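Local coordinates for TPR repeat-containing protein YrrB (PDB 2Q7F) that is a TPR-repeat scaffold that could mediate complex formation among RNA sulfuration components, RNA processing components and aminoacyl-tRNA synthetases, at residues Val102-Glu115 against Leu127-Gln140. Sequence-based numbering, arbitrary orientation.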
ATOM      1  N   VAL A 102       0.706  10.538  -1.762  1.00 51.45           N
ATOM      2  CA  VAL A 102       1.569   9.480  -1.240  1.00 51.60           C
ATOM      3  C   VAL A 102       3.030   9.877  -1.435  1.00 51.88           C
ATOM      4  O   VAL A 102       3.825   9.820  -0.496  1.00 51.83           O
ATOM      5  CB  VAL A 102       1.256   8.099  -1.884  1.00 51.36           C
ATOM      6  CG1 VAL A 102       2.398   7.137  -1.699  1.00 50.73           C
ATOM      7  CG2 VAL A 102       0.001   7.515  -1.276  1.00 51.34           C
ATOM      8  N   VAL A 103       3.365  10.310  -2.647  1.00 52.07           N
ATOM      9  CA  VAL A 103       4.736  10.679  -2.964  1.00 52.48           C
ATOM     10  C   VAL A 103       5.197  11.789  -2.023  1.00 52.96           C
ATOM     11  O   VAL A 103       6.334  11.805  -1.583  1.00 53.25           O
ATOM     12  CB  VAL A 103       4.897  11.072  -4.452  1.00 52.23           C
ATOM     13  CG1 VAL A 103       6.308  11.579  -4.739  1.00 51.78           C
ATOM     14  CG2 VAL A 103       4.587   9.886  -5.325  1.00 51.40           C
ATOM     15  N   LYS A 104       4.287  12.687  -1.684  1.00 53.59           N
ATOM     16  CA  LYS A 104       4.608  13.818  -0.823  1.00 54.11           C
ATOM     17  C   LYS A 104       4.407  13.436   0.639  1.00 54.18           C
ATOM     18  O   LYS A 104       4.535  14.279   1.530  1.00 54.43           O
ATOM     19  CB  LYS A 104       3.735  15.027  -1.190  1.00 54.19           C
ATOM     20  CG  LYS A 104       3.812  15.462  -2.660  1.00 54.38           C
ATOM     21  CD  LYS A 104       2.929  16.675  -2.935  1.00 55.08           C
ATOM     22  CE  LYS A 104       3.547  17.977  -2.389  1.00 57.37           C
ATOM     23  NZ  LYS A 104       4.242  18.798  -3.425  1.00 57.37           N
ATOM     24  N   GLU A 105       4.078  12.166   0.873  1.00 54.24           N
ATOM     25  CA  GLU A 105       3.896  11.605   2.224  1.00 54.40           C
ATOM     26  C   GLU A 105       2.910  12.377   3.102  1.00 54.27           C
ATOM     27  O   GLU A 105       3.137  12.586   4.298  1.00 53.95           O
ATOM     28  CB  GLU A 105       5.233  11.441   2.948  1.00 54.62           C
ATOM     29  CG  GLU A 105       6.240  10.545   2.255  1.00 55.65           C
ATOM     30  CD  GLU A 105       7.603  10.648   2.911  1.00 58.40           C
ATOM     31  OE1 GLU A 105       8.127  11.782   3.030  1.00 58.93           O
ATOM     32  OE2 GLU A 105       8.146   9.602   3.329  1.00 59.73           O
ATOM     33  N   MET A 106       1.822  12.806   2.478  1.00 54.21           N
ATOM     34  CA  MET A 106       0.686  13.362   3.186  1.00 53.52           C
ATOM     35  C   MET A 106      -0.356  12.241   3.200  1.00 54.16           C
ATOM     36  O   MET A 106      -1.210  12.134   2.302  1.00 54.15           O
ATOM     37  CB  MET A 106       0.190  14.625   2.479  1.00 53.43           C
ATOM     38  CG  MET A 106       1.189  15.758   2.529  1.00 52.78           C
ATOM     39  SD  MET A 106       0.914  17.060   1.317  1.00 50.93           S
ATOM     40  CE  MET A 106       2.301  18.099   1.732  1.00 53.26           C
ATOM     41  N   TYR A 107      -0.255  11.388   4.213  1.00 54.27           N
ATOM     42  CA  TYR A 107      -0.993  10.131   4.232  1.00 54.63           C
ATOM     43  C   TYR A 107      -2.455  10.301   4.578  1.00 54.81           C
ATOM     44  O   TYR A 107      -3.308   9.568   4.072  1.00 55.18           O
ATOM     45  CB  TYR A 107      -0.322   9.133   5.171  1.00 54.71           C
ATOM     46  CG  TYR A 107       1.068   8.748   4.728  1.00 54.44           C
ATOM     47  CD1 TYR A 107       1.276   8.084   3.518  1.00 54.39           C
ATOM     48  CD2 TYR A 107       2.171   9.053   5.508  1.00 54.23           C
ATOM     49  CE1 TYR A 107       2.554   7.731   3.099  1.00 54.42           C
ATOM     50  CE2 TYR A 107       3.454   8.704   5.102  1.00 54.52           C
ATOM     51  CZ  TYR A 107       3.638   8.041   3.900  1.00 54.70           C
ATOM     52  OH  TYR A 107       4.908   7.697   3.498  1.00 55.09           O
ATOM     53  N   LYS A 108      -2.741  11.266   5.438  1.00 55.10           N
ATOM     54  CA  LYS A 108      -4.110  11.550   5.844  1.00 55.77           C
ATOM     55  C   LYS A 108      -4.936  11.986   4.633  1.00 55.66           C
ATOM     56  O   LYS A 108      -6.092  11.591   4.476  1.00 55.96           O
ATOM     57  CB  LYS A 108      -4.116  12.620   6.937  1.00 55.94           C
ATOM     58  CG  LYS A 108      -5.455  12.844   7.600  1.00 57.47           C
ATOM     59  CD  LYS A 108      -5.310  13.851   8.733  1.00 59.60           C
ATOM     60  CE  LYS A 108      -6.389  13.674   9.778  1.00 60.60           C
ATOM     61  NZ  LYS A 108      -6.720  14.979  10.404  1.00 62.02           N
ATOM     62  N   GLU A 109      -4.312  12.773   3.765  1.00 55.54           N
ATOM     63  CA  GLU A 109      -4.942  13.283   2.559  1.00 55.37           C
ATOM     64  C   GLU A 109      -4.970  12.204   1.475  1.00 54.50           C
ATOM     65  O   GLU A 109      -5.884  12.175   0.639  1.00 54.23           O
ATOM     66  CB  GLU A 109      -4.196  14.533   2.070  1.00 56.16           C
ATOM     67  CG  GLU A 109      -4.058  15.677   3.112  1.00 58.29           C
ATOM     68  CD  GLU A 109      -3.277  15.294   4.379  1.00 61.58           C
ATOM     69  OE1 GLU A 109      -3.616  15.804   5.472  1.00 63.43           O
ATOM     70  OE2 GLU A 109      -2.327  14.484   4.294  1.00 63.17           O
ATOM     71  N   ALA A 110      -3.974  11.315   1.499  1.00 53.44           N
ATOM     72  CA  ALA A 110      -3.969  10.134   0.622  1.00 52.65           C
ATOM     73  C   ALA A 110      -5.066   9.124   0.999  1.00 52.41           C
ATOM     74  O   ALA A 110      -5.675   8.502   0.125  1.00 52.00           O
ATOM     75  CB  ALA A 110      -2.607   9.477   0.611  1.00 52.16           C
ATOM     76  N   LYS A 111      -5.324   8.974   2.298  1.00 52.03           N
ATOM     77  CA  LYS A 111      -6.433   8.139   2.757  1.00 51.80           C
ATOM     78  C   LYS A 111      -7.755   8.712   2.259  1.00 51.21           C
ATOM     79  O   LYS A 111      -8.615   8.001   1.738  1.00 51.23           O
ATOM     80  CB  LYS A 111      -6.459   8.044   4.288  1.00 51.97           C
ATOM     81  CG  LYS A 111      -7.698   7.333   4.818  1.00 52.67           C
ATOM     82  CD  LYS A 111      -8.035   7.722   6.244  1.00 55.25           C
ATOM     83  CE  LYS A 111      -9.439   7.255   6.604  1.00 55.64           C
ATOM     84  NZ  LYS A 111      -9.601   7.194   8.077  1.00 57.36           N
ATOM     85  N   ASP A 112      -7.902  10.015   2.430  1.00 50.67           N
ATOM     86  CA  ASP A 112      -9.088  10.719   2.002  1.00 50.20           C
ATOM     87  C   ASP A 112      -9.326  10.471   0.499  1.00 49.33           C
ATOM     88  O   ASP A 112     -10.418  10.057   0.108  1.00 49.18           O
ATOM     89  CB  ASP A 112      -8.929  12.201   2.348  1.00 50.56           C
ATOM     90  CG  ASP A 112     -10.214  12.975   2.222  1.00 52.99           C
ATOM     91  OD1 ASP A 112     -10.605  13.305   1.078  1.00 55.81           O
ATOM     92  OD2 ASP A 112     -10.826  13.282   3.267  1.00 55.62           O
ATOM     93  N   MET A 113      -8.293  10.673  -0.324  1.00 48.17           N
ATOM     94  CA  MET A 113      -8.408  10.499  -1.778  1.00 46.87           C
ATOM     95  C   MET A 113      -8.704   9.066  -2.186  1.00 46.67           C
ATOM     96  O   MET A 113      -9.557   8.828  -3.061  1.00 46.38           O
ATOM     97  CB  MET A 113      -7.149  10.986  -2.520  1.00 46.74           C
ATOM     98  CG  MET A 113      -6.954  12.523  -2.605  1.00 45.19           C
ATOM     99  SD  MET A 113      -8.307  13.500  -3.333  1.00 42.07           S
ATOM    100  CE  MET A 113      -9.144  14.074  -1.847  1.00 41.02           C
ATOM    101  N   PHE A 114      -8.003   8.117  -1.564  1.00 46.15           N
ATOM    102  CA  PHE A 114      -8.190   6.701  -1.896  1.00 46.04           C
ATOM    103  C   PHE A 114      -9.565   6.194  -1.510  1.00 46.37           C
ATOM    104  O   PHE A 114     -10.172   5.427  -2.246  1.00 46.47           O
ATOM    105  CB  PHE A 114      -7.103   5.818  -1.290  1.00 45.56           C
ATOM    106  CG  PHE A 114      -5.776   5.960  -1.956  1.00 45.59           C
ATOM    107  CD1 PHE A 114      -5.684   6.083  -3.345  1.00 46.13           C
ATOM    108  CD2 PHE A 114      -4.608   5.961  -1.209  1.00 46.07           C
ATOM    109  CE1 PHE A 114      -4.439   6.225  -3.983  1.00 45.65           C
ATOM    110  CE2 PHE A 114      -3.362   6.097  -1.836  1.00 46.25           C
ATOM    111  CZ  PHE A 114      -3.283   6.227  -3.228  1.00 45.45           C
ATOM    112  N   GLU A 115     -10.055   6.621  -0.353  1.00 46.89           N
ATOM    113  CA  GLU A 115     -11.376   6.214   0.078  1.00 47.56           C
ATOM    114  C   GLU A 115     -12.456   6.838  -0.819  1.00 47.41           C
ATOM    115  O   GLU A 115     -13.492   6.217  -1.070  1.00 47.70           O
ATOM    116  CB  GLU A 115     -11.586   6.520   1.565  1.00 47.78           C
ATOM    117  CG  GLU A 115     -12.412   5.448   2.277  1.00 50.31           C
ATOM    118  CD  GLU A 115     -12.016   5.238   3.736  1.00 52.96           C
ATOM    119  OE1 GLU A 115     -10.847   4.896   4.010  1.00 54.18           O
ATOM    120  OE2 GLU A 115     -12.884   5.401   4.616  1.00 54.43           O
ATOM    121  N   LEU A 127      -5.642  -0.353  -5.633  1.00 51.04           N
ATOM    122  CA  LEU A 127      -6.329   0.594  -4.778  1.00 50.43           C
ATOM    123  C   LEU A 127      -6.452   0.082  -3.358  1.00 50.18           C
ATOM    124  O   LEU A 127      -6.184   0.825  -2.411  1.00 49.83           O
ATOM    125  CB  LEU A 127      -7.713   0.958  -5.317  1.00 50.34           C
ATOM    126  CG  LEU A 127      -8.572   1.809  -4.359  1.00 50.51           C
ATOM    127  CD1 LEU A 127      -8.004   3.238  -4.121  1.00 49.17           C
ATOM    128  CD2 LEU A 127     -10.021   1.870  -4.819  1.00 50.40           C
ATOM    129  N   PHE A 128      -6.869  -1.174  -3.206  1.00 49.70           N
ATOM    130  CA  PHE A 128      -6.996  -1.752  -1.879  1.00 49.64           C
ATOM    131  C   PHE A 128      -5.640  -1.771  -1.176  1.00 49.54           C
ATOM    132  O   PHE A 128      -5.556  -1.594   0.047  1.00 49.41           O
ATOM    133  CB  PHE A 128      -7.608  -3.152  -1.934  1.00 49.67           C
ATOM    134  CG  PHE A 128      -9.057  -3.167  -2.348  1.00 50.04           C
ATOM    135  CD1 PHE A 128      -9.963  -2.253  -1.814  1.00 50.26           C
ATOM    136  CD2 PHE A 128      -9.526  -4.114  -3.264  1.00 51.10           C
ATOM    137  CE1 PHE A 128     -11.308  -2.263  -2.202  1.00 50.20           C
ATOM    138  CE2 PHE A 128     -10.873  -4.139  -3.654  1.00 50.26           C
ATOM    139  CZ  PHE A 128     -11.763  -3.211  -3.119  1.00 50.20           C
ATOM    140  N   TYR A 129      -4.586  -1.949  -1.968  1.00 49.38           N
ATOM    141  CA  TYR A 129      -3.222  -1.956  -1.462  1.00 49.37           C
ATOM    142  C   TYR A 129      -2.801  -0.578  -0.961  1.00 49.11           C
ATOM    143  O   TYR A 129      -2.364  -0.434   0.182  1.00 49.09           O
ATOM    144  CB  TYR A 129      -2.237  -2.456  -2.527  1.00 49.57           C
ATOM    145  CG  TYR A 129      -0.794  -2.354  -2.082  1.00 50.38           C
ATOM    146  CD1 TYR A 129      -0.261  -3.273  -1.173  1.00 49.99           C
ATOM    147  CD2 TYR A 129       0.036  -1.328  -2.557  1.00 49.85           C
ATOM    148  CE1 TYR A 129       1.056  -3.180  -0.748  1.00 50.35           C
ATOM    149  CE2 TYR A 129       1.354  -1.233  -2.147  1.00 50.08           C
ATOM    150  CZ  TYR A 129       1.858  -2.163  -1.238  1.00 50.91           C
ATOM    151  OH  TYR A 129       3.167  -2.077  -0.813  1.00 51.90           O
ATOM    152  N   MET A 130      -2.924   0.427  -1.822  1.00 48.78           N
ATOM    153  CA  MET A 130      -2.508   1.780  -1.470  1.00 48.52           C
ATOM    154  C   MET A 130      -3.285   2.267  -0.252  1.00 48.57           C
ATOM    155  O   MET A 130      -2.717   2.889   0.656  1.00 48.53           O
ATOM    156  CB  MET A 130      -2.694   2.732  -2.653  1.00 48.43           C
ATOM    157  CG  MET A 130      -1.804   2.428  -3.863  1.00 48.12           C
ATOM    158  SD  MET A 130      -0.029   2.448  -3.517  1.00 46.48           S
ATOM    159  CE  MET A 130       0.242   4.205  -3.256  1.00 46.12           C
ATOM    160  N   LEU A 131      -4.578   1.957  -0.223  1.00 48.52           N
ATOM    161  CA  LEU A 131      -5.420   2.329   0.904  1.00 49.09           C
ATOM    162  C   LEU A 131      -4.998   1.564   2.156  1.00 49.46           C
ATOM    163  O   LEU A 131      -4.745   2.171   3.188  1.00 49.69           O
ATOM    164  CB  LEU A 131      -6.909   2.129   0.593  1.00 48.84           C
ATOM    165  CG  LEU A 131      -7.924   2.472   1.687  1.00 48.87           C
ATOM    166  CD1 LEU A 131      -7.738   3.901   2.254  1.00 48.23           C
ATOM    167  CD2 LEU A 131      -9.344   2.267   1.148  1.00 48.79           C
ATOM    168  N   GLY A 132      -4.901   0.244   2.049  1.00 49.92           N
ATOM    169  CA  GLY A 132      -4.424  -0.575   3.154  1.00 50.65           C
ATOM    170  C   GLY A 132      -3.143  -0.011   3.740  1.00 51.22           C
ATOM    171  O   GLY A 132      -3.072   0.292   4.934  1.00 51.63           O
ATOM    172  N   THR A 133      -2.138   0.169   2.891  1.00 51.52           N
ATOM    173  CA  THR A 133      -0.822   0.594   3.363  1.00 52.37           C
ATOM    174  C   THR A 133      -0.835   1.990   4.001  1.00 52.53           C
ATOM    175  O   THR A 133      -0.192   2.225   5.027  1.00 52.53           O
ATOM    176  CB  THR A 133       0.224   0.518   2.250  1.00 52.36           C
ATOM    177  OG1 THR A 133       0.068  -0.724   1.557  1.00 53.10           O
ATOM    178  CG2 THR A 133       1.634   0.571   2.849  1.00 52.65           C
ATOM    179  N   VAL A 134      -1.582   2.901   3.395  1.00 52.74           N
ATOM    180  CA  VAL A 134      -1.710   4.243   3.931  1.00 53.04           C
ATOM    181  C   VAL A 134      -2.423   4.200   5.283  1.00 53.42           C
ATOM    182  O   VAL A 134      -2.053   4.916   6.214  1.00 53.93           O
ATOM    183  CB  VAL A 134      -2.382   5.195   2.897  1.00 53.09           C
ATOM    184  CG1 VAL A 134      -3.071   6.372   3.567  1.00 52.99           C
ATOM    185  CG2 VAL A 134      -1.333   5.681   1.889  1.00 52.46           C
ATOM    186  N   LEU A 135      -3.419   3.330   5.404  1.00 53.65           N
ATOM    187  CA  LEU A 135      -4.102   3.148   6.669  1.00 53.87           C
ATOM    188  C   LEU A 135      -3.148   2.645   7.750  1.00 54.57           C
ATOM    189  O   LEU A 135      -3.344   2.932   8.928  1.00 54.50           O
ATOM    190  CB  LEU A 135      -5.288   2.212   6.505  1.00 53.48           C
ATOM    191  CG  LEU A 135      -6.526   2.901   5.952  1.00 52.57           C
ATOM    192  CD1 LEU A 135      -7.518   1.864   5.531  1.00 52.57           C
ATOM    193  CD2 LEU A 135      -7.136   3.846   6.980  1.00 52.86           C
ATOM    194  N   VAL A 136      -2.113   1.917   7.333  1.00 55.35           N
ATOM    195  CA  VAL A 136      -1.070   1.446   8.238  1.00 56.16           C
ATOM    196  C   VAL A 136      -0.217   2.612   8.749  1.00 56.98           C
ATOM    197  O   VAL A 136      -0.058   2.781   9.969  1.00 56.92           O
ATOM    198  CB  VAL A 136      -0.187   0.346   7.580  1.00 56.35           C
ATOM    199  CG1 VAL A 136       1.102   0.107   8.378  1.00 55.83           C
ATOM    200  CG2 VAL A 136      -0.977  -0.953   7.424  1.00 55.84           C
ATOM    201  N   LYS A 137       0.309   3.420   7.826  1.00 57.79           N
ATOM    202  CA  LYS A 137       1.134   4.574   8.197  1.00 58.86           C
ATOM    203  C   LYS A 137       0.404   5.484   9.177  1.00 59.47           C
ATOM    204  O   LYS A 137       1.033   6.183   9.964  1.00 60.26           O
ATOM    205  CB  LYS A 137       1.551   5.390   6.970  1.00 59.18           C
ATOM    206  CG  LYS A 137       2.251   4.614   5.851  1.00 60.03           C
ATOM    207  CD  LYS A 137       3.671   4.189   6.208  1.00 61.11           C
ATOM    208  CE  LYS A 137       4.327   3.426   5.053  1.00 61.92           C
ATOM    209  NZ  LYS A 137       5.750   3.056   5.343  1.00 63.45           N
ATOM    210  N   LEU A 138      -0.922   5.457   9.141  1.00 59.96           N
ATOM    211  CA  LEU A 138      -1.733   6.345   9.960  1.00 60.67           C
ATOM    212  C   LEU A 138      -2.184   5.746  11.299  1.00 61.31           C
ATOM    213  O   LEU A 138      -3.166   6.220  11.889  1.00 61.38           O
ATOM    214  CB  LEU A 138      -2.959   6.791   9.159  1.00 60.58           C
ATOM    215  CG  LEU A 138      -2.714   7.701   7.957  1.00 60.94           C
ATOM    216  CD1 LEU A 138      -4.025   7.930   7.211  1.00 60.45           C
ATOM    217  CD2 LEU A 138      -2.077   9.036   8.394  1.00 61.14           C
ATOM    218  N   GLU A 139      -1.457   4.743  11.794  1.00 62.00           N
ATOM    219  CA  GLU A 139      -1.928   3.896  12.909  1.00 62.86           C
ATOM    220  C   GLU A 139      -3.156   3.129  12.423  1.00 62.97           C
ATOM    221  O   GLU A 139      -3.131   2.566  11.334  1.00 63.19           O
ATOM    222  CB  GLU A 139      -2.253   4.702  14.181  1.00 63.09           C
ATOM    223  CG  GLU A 139      -1.335   5.899  14.491  1.00 65.00           C
ATOM    224  CD  GLU A 139       0.102   5.492  14.763  1.00 67.34           C
ATOM    225  OE1 GLU A 139       0.595   5.779  15.881  1.00 68.04           O
ATOM    226  OE2 GLU A 139       0.732   4.877  13.868  1.00 68.06           O
ATOM    227  N   GLN A 140      -4.230   3.126  13.212  1.00 63.25           N
ATOM    228  CA  GLN A 140      -5.501   2.468  12.829  1.00 63.40           C
ATOM    229  C   GLN A 140      -5.598   1.171  11.984  1.00 62.85           C
ATOM    230  O   GLN A 140      -6.437   1.071  11.079  1.00 62.50           O
ATOM    231  CB  GLN A 140      -6.532   3.501  12.329  1.00 63.75           C
ATOM    232  CG  GLN A 140      -6.074   4.365  11.158  1.00 65.06           C
ATOM    233  CD  GLN A 140      -6.815   5.688  11.084  1.00 67.25           C
ATOM    234  OE1 GLN A 140      -6.701   6.522  11.987  1.00 68.95           O
ATOM    235  NE2 GLN A 140      -7.570   5.892  10.002  1.00 67.26           N
TER
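The carbonyl oxygen of Y107 takes one backbone bond, K111 N to Y107 O at 2.8 Å, and is flanked across the contact by two methyls: V134 CG1, 3.2 Å from Y107 O, and L138 CD1, just past the end of helix 127-137. V134 is a compact, branched knob, lodged in the hole formed by V102, Y107, A110 and F114. A chi1 of 155° splits its two methyls, CG1 toward Y107 O and K111 N, CG2 toward V102 CG2 and the Y107 ring; the small A110 lines this hole, consistent with the close approach of the backbones. A flat ring suits Y107: K137 CG makes a CH-pi contact 4.1 Å from the ring centroid, almost straight above it, and E105 CA, in the Schellman turn of the same segment, lies over the opposite face toward its rim. K137 thus spends its aliphatic stem on the contact while its charged end leads away. F114 is the reciprocal knob, its broad ring filling the hole among L127, M130, L131 and V134. M130 CB makes a CH-pi contact with one face, offset toward the rim and 3.5 Å from F114 CE2, whereas V134 CG2 comes to the ring edge. M130, bent at chi2 and chi3, carries its flexible tip on to V102, with CE 3.9 Å from V102 CG2. On the other flank the extended K111 chain runs past L138 and L135, whose CD2 is 4.0 Å from K111 CD. The axes of segments 107-115 and 127-137 approach to 9.2 Å, their directions 148° apart; this roughly antiparallel pair, with F114 and V134 as interlocking knobs, joins TPR 3 to TPR 4 in the stacked helix-turn-helix array of tetratricopeptide repeats.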